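Local coordinates for protein methyltransferase WBDD (Escherichia coli, PDB 4AZS) that probably acts as a bifunctional kinase and methyltransferase that regulates the chain length of the O antigen in serotype O9a, at residues Phe403-Phe411 with Asn430-Leu439. Sequence-based numbering, arbitrary orientation.
Sequences FFVFVNELF and NLPQPWSNWL
Phe411 and Trp435 both carry CG anti to their carbonyl carbons, and these turns bring the edge of the phenylalanine ring against the indole face. The pair is T-shaped: Phe411 CZ stands 3.6 Å from Trp435 CD2, with the ring planes at 61°. Leu431 presses a methyl over one face of the Phe411 ring, a CH-pi contact in which Leu431 CD2 lies 4.1 Å from the ring centroid. The same methyl also touches Val407 CG1, 3.7 Å away, while Pro432 CD adds a grazing contact to Phe411 CE2. The second valine branch, Val407 CG2, meets the indole rim of Trp438 at CZ3, 3.7 Å away. Phe403 reaches that rim too, Phe403 CE2 to Trp438 CH2 at 4.0 Å, edge against edge. Farther along, Leu439 CD1 sits almost squarely over the Phe404 ring, 8° off its normal. At the other end Asn408 ND2 comes up against Asn430 CB at 3.5 Å, the two amide planes well out of parallel, although Asn430 is poorly ordered. The axes of the segments 403-410 and 435-439 run nearly antiparallel (170°) but 12.1 Å apart, a gap bridged by large side chains. Around them, the Trp438 ring meets Phe459 of helix 452-460 edge-to-face, Ile480 of helix 475-485 touches both Phe404 and Leu439, and helix 341-357 puts Leu352 against Phe403 and Arg341 against Phe411. The contact thus joins helices 397-410 and 435-443 in the helical C-terminal lobe of the kinase, far from the methyltransferase. With no clear hydrogen bond between the segments, the junction rests on shape and ring contacts, while the buried indole N-H of Trp438 is tied to the main-chain Leu455 O of helix 452-460, which helps fix the turn of the indole.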
loop_
_atom_site.group_PDB
_atom_site.type_symbol
_atom_site.label_atom_id
_atom_site.label_comp_id
_atom_site.label_asym_id
_atom_site.label_seq_id
_atom_site.Cartn_x
_atom_site.Cartn_y
_atom_site.Cartn_z
ATOM N N PHE A 403 -49.238 37.743 -26.931
ATOM C CA PHE A 403 -49.891 36.989 -27.960
ATOM C C PHE A 403 -49.236 37.287 -29.317
ATOM O O PHE A 403 -49.298 36.471 -30.246
ATOM C CB PHE A 403 -51.390 37.254 -27.993
ATOM C CG PHE A 403 -52.126 36.273 -28.852
ATOM C CD1 PHE A 403 -52.515 35.036 -28.339
ATOM C CD2 PHE A 403 -52.347 36.537 -30.179
ATOM C CE1 PHE A 403 -53.149 34.108 -29.127
ATOM C CE2 PHE A 403 -52.991 35.603 -30.979
ATOM C CZ PHE A 403 -53.384 34.379 -30.454
ATOM N N PHE A 404 -48.590 38.450 -29.434
ATOM C CA PHE A 404 -47.890 38.776 -30.668
ATOM C C PHE A 404 -46.634 37.950 -30.808
ATOM O O PHE A 404 -46.241 37.584 -31.915
ATOM C CB PHE A 404 -47.518 40.257 -30.716
ATOM C CG PHE A 404 -48.697 41.164 -30.751
ATOM C CD1 PHE A 404 -49.721 40.949 -31.672
ATOM C CD2 PHE A 404 -48.771 42.253 -29.898
ATOM C CE1 PHE A 404 -50.808 41.794 -31.730
ATOM C CE2 PHE A 404 -49.856 43.111 -29.951
ATOM C CZ PHE A 404 -50.881 42.868 -30.857
ATOM N N VAL A 405 -46.005 37.682 -29.677
ATOM C CA VAL A 405 -44.819 36.863 -29.655
ATOM C C VAL A 405 -45.194 35.431 -30.046
ATOM O O VAL A 405 -44.648 34.887 -31.020
ATOM C CB VAL A 405 -44.127 36.920 -28.283
ATOM C CG1 VAL A 405 -42.931 35.987 -28.268
ATOM C CG2 VAL A 405 -43.682 38.347 -27.978
ATOM N N PHE A 406 -46.129 34.840 -29.302
ATOM C CA PHE A 406 -46.783 33.591 -29.716
ATOM C C PHE A 406 -46.942 33.569 -31.234
ATOM O O PHE A 406 -46.502 32.622 -31.902
ATOM C CB PHE A 406 -48.163 33.427 -29.045
ATOM C CG PHE A 406 -48.904 32.167 -29.444
ATOM C CD1 PHE A 406 -48.469 30.923 -29.026
ATOM C CD2 PHE A 406 -50.056 32.227 -30.198
ATOM C CE1 PHE A 406 -49.149 29.772 -29.363
ATOM C CE2 PHE A 406 -50.750 31.071 -30.536
ATOM C CZ PHE A 406 -50.292 29.840 -30.119
ATOM N N VAL A 407 -47.558 34.611 -31.779
ATOM C CA VAL A 407 -47.848 34.631 -33.219
ATOM C C VAL A 407 -46.547 34.535 -33.998
ATOM O O VAL A 407 -46.437 33.777 -34.962
ATOM C CB VAL A 407 -48.594 35.903 -33.669
ATOM C CG1 VAL A 407 -48.457 36.100 -35.176
ATOM C CG2 VAL A 407 -50.058 35.823 -33.266
ATOM N N ASN A 408 -45.566 35.313 -33.573
ATOM C CA ASN A 408 -44.301 35.351 -34.276
ATOM C C ASN A 408 -43.529 34.044 -34.165
ATOM O O ASN A 408 -42.943 33.591 -35.156
ATOM C CB ASN A 408 -43.436 36.493 -33.793
ATOM C CG ASN A 408 -43.054 37.407 -34.912
ATOM O OD1 ASN A 408 -43.340 38.602 -34.862
ATOM N ND2 ASN A 408 -42.476 36.851 -35.965
ATOM N N GLU A 409 -43.528 33.449 -32.975
ATOM C CA GLU A 409 -42.918 32.128 -32.810
ATOM C C GLU A 409 -43.666 31.065 -33.649
ATOM O O GLU A 409 -43.037 30.263 -34.314
ATOM C CB GLU A 409 -42.725 31.739 -31.329
ATOM C CG GLU A 409 -43.967 31.572 -30.474
ATOM C CD GLU A 409 -43.638 31.309 -28.994
ATOM O OE1 GLU A 409 -42.506 30.894 -28.710
ATOM O OE2 GLU A 409 -44.491 31.524 -28.097
ATOM N N LEU A 410 -44.993 31.127 -33.708
ATOM C CA LEU A 410 -45.769 30.250 -34.602
ATOM C C LEU A 410 -45.268 30.283 -36.047
ATOM O O LEU A 410 -45.373 29.302 -36.784
ATOM C CB LEU A 410 -47.242 30.638 -34.556
ATOM C CG LEU A 410 -48.243 29.625 -35.088
ATOM C CD1 LEU A 410 -48.047 28.255 -34.448
ATOM C CD2 LEU A 410 -49.643 30.137 -34.815
ATOM N N PHE A 411 -44.752 31.436 -36.457
ATOM C CA PHE A 411 -43.995 31.558 -37.677
ATOM C C PHE A 411 -42.538 31.365 -37.264
ATOM O O PHE A 411 -41.653 31.245 -38.098
ATOM C CB PHE A 411 -44.246 32.935 -38.334
ATOM C CG PHE A 411 -45.649 33.098 -38.870
ATOM C CD1 PHE A 411 -46.713 33.371 -38.014
ATOM C CD2 PHE A 411 -45.918 32.918 -40.208
ATOM C CE1 PHE A 411 -48.008 33.471 -38.489
ATOM C CE2 PHE A 411 -47.212 33.025 -40.695
ATOM C CZ PHE A 411 -48.258 33.299 -39.835
ATOM N N ASN A 430 -40.645 37.695 -38.787
ATOM C CA ASN A 430 -41.218 36.605 -39.591
ATOM C C ASN A 430 -42.666 36.718 -40.091
ATOM O O ASN A 430 -43.244 35.690 -40.442
ATOM C CB ASN A 430 -41.171 35.287 -38.792
ATOM C CG ASN A 430 -39.770 34.845 -38.447
ATOM O OD1 ASN A 430 -38.788 35.264 -39.067
ATOM N ND2 ASN A 430 -39.671 33.972 -37.456
ATOM N N LEU A 431 -43.290 37.892 -40.130
ATOM C CA LEU A 431 -44.712 37.894 -40.498
ATOM C C LEU A 431 -44.948 38.322 -41.946
ATOM O O LEU A 431 -44.678 39.457 -42.310
ATOM C CB LEU A 431 -45.536 38.774 -39.558
ATOM C CG LEU A 431 -45.700 38.369 -38.091
ATOM C CD1 LEU A 431 -46.691 39.306 -37.412
ATOM C CD2 LEU A 431 -46.166 36.925 -37.966
ATOM N N PRO A 432 -45.505 37.435 -42.768
ATOM C CA PRO A 432 -45.919 37.935 -44.043
ATOM C C PRO A 432 -47.239 38.743 -43.945
ATOM O O PRO A 432 -47.920 38.729 -42.912
ATOM C CB PRO A 432 -46.131 36.651 -44.840
ATOM C CG PRO A 432 -46.711 35.736 -43.835
ATOM C CD PRO A 432 -46.117 36.130 -42.497
ATOM N N GLN A 433 -47.536 39.472 -45.012
ATOM C CA GLN A 433 -48.840 40.065 -45.211
ATOM C C GLN A 433 -49.815 38.917 -45.316
ATOM O O GLN A 433 -49.480 37.869 -45.851
ATOM C CB GLN A 433 -48.860 40.886 -46.502
ATOM C CG GLN A 433 -48.103 42.179 -46.364
ATOM C CD GLN A 433 -48.482 43.245 -47.397
ATOM O OE1 GLN A 433 -49.659 43.620 -47.585
ATOM N NE2 GLN A 433 -47.463 43.782 -48.039
ATOM N N PRO A 434 -51.006 39.060 -44.751
ATOM C CA PRO A 434 -51.615 40.120 -43.993
ATOM C C PRO A 434 -51.514 40.013 -42.457
ATOM O O PRO A 434 -52.104 40.827 -41.749
ATOM C CB PRO A 434 -53.066 39.983 -44.414
ATOM C CG PRO A 434 -53.255 38.503 -44.550
ATOM C CD PRO A 434 -51.932 37.926 -44.926
ATOM N N TRP A 435 -50.748 39.072 -41.945
ATOM C CA TRP A 435 -50.494 39.006 -40.508
ATOM C C TRP A 435 -49.796 40.267 -39.996
ATOM O O TRP A 435 -50.108 40.836 -38.916
ATOM C CB TRP A 435 -49.721 37.716 -40.171
ATOM C CG TRP A 435 -50.566 36.460 -40.284
ATOM C CD1 TRP A 435 -51.438 35.943 -39.328
ATOM C CD2 TRP A 435 -50.661 35.531 -41.411
ATOM N NE1 TRP A 435 -52.042 34.795 -39.774
ATOM C CE2 TRP A 435 -51.620 34.490 -41.010
ATOM C CE3 TRP A 435 -50.049 35.435 -42.654
ATOM C CZ2 TRP A 435 -51.955 33.422 -41.851
ATOM C CZ3 TRP A 435 -50.392 34.355 -43.498
ATOM C CH2 TRP A 435 -51.329 33.376 -43.107
ATOM N N SER A 436 -48.861 40.751 -40.769
ATOM C CA SER A 436 -48.144 41.955 -40.399
ATOM C C SER A 436 -49.076 43.171 -40.378
ATOM O O SER A 436 -48.937 44.058 -39.540
ATOM C CB SER A 436 -47.033 42.186 -41.415
ATOM O OG SER A 436 -47.634 42.219 -42.734
ATOM N N ASN A 437 -50.013 43.198 -41.313
ATOM C CA ASN A 437 -50.992 44.283 -41.415
ATOM C C ASN A 437 -51.914 44.270 -40.218
ATOM O O ASN A 437 -52.252 45.303 -39.685
ATOM C CB ASN A 437 -51.801 44.109 -42.682
ATOM C CG ASN A 437 -50.947 44.140 -43.905
ATOM O OD1 ASN A 437 -49.775 44.493 -43.829
ATOM N ND2 ASN A 437 -51.514 43.764 -45.041
ATOM N N TRP A 438 -52.261 43.066 -39.770
ATOM C CA TRP A 438 -53.079 42.843 -38.567
ATOM C C TRP A 438 -52.434 43.438 -37.342
ATOM O O TRP A 438 -53.040 44.262 -36.618
ATOM C CB TRP A 438 -53.266 41.334 -38.410
ATOM C CG TRP A 438 -53.837 40.868 -37.119
ATOM C CD1 TRP A 438 -54.921 41.370 -36.434
ATOM C CD2 TRP A 438 -53.395 39.719 -36.339
ATOM N NE1 TRP A 438 -55.149 40.643 -35.296
ATOM C CE2 TRP A 438 -54.278 39.647 -35.188
ATOM C CE3 TRP A 438 -52.389 38.769 -36.486
ATOM C CZ2 TRP A 438 -54.141 38.667 -34.218
ATOM C CZ3 TRP A 438 -52.251 37.782 -35.500
ATOM C CH2 TRP A 438 -53.110 37.738 -34.394
ATOM N N LEU A 439 -51.174 43.098 -37.153
ATOM C CA LEU A 439 -50.420 43.592 -36.018
ATOM C C LEU A 439 -50.234 45.099 -36.103
ATOM O O LEU A 439 -50.341 45.799 -35.090
ATOM C CB LEU A 439 -49.047 42.892 -35.949
ATOM C CG LEU A 439 -47.828 43.702 -35.482
ATOM C CD1 LEU A 439 -47.893 43.922 -33.979
ATOM C CD2 LEU A 439 -46.490 43.027 -35.826
#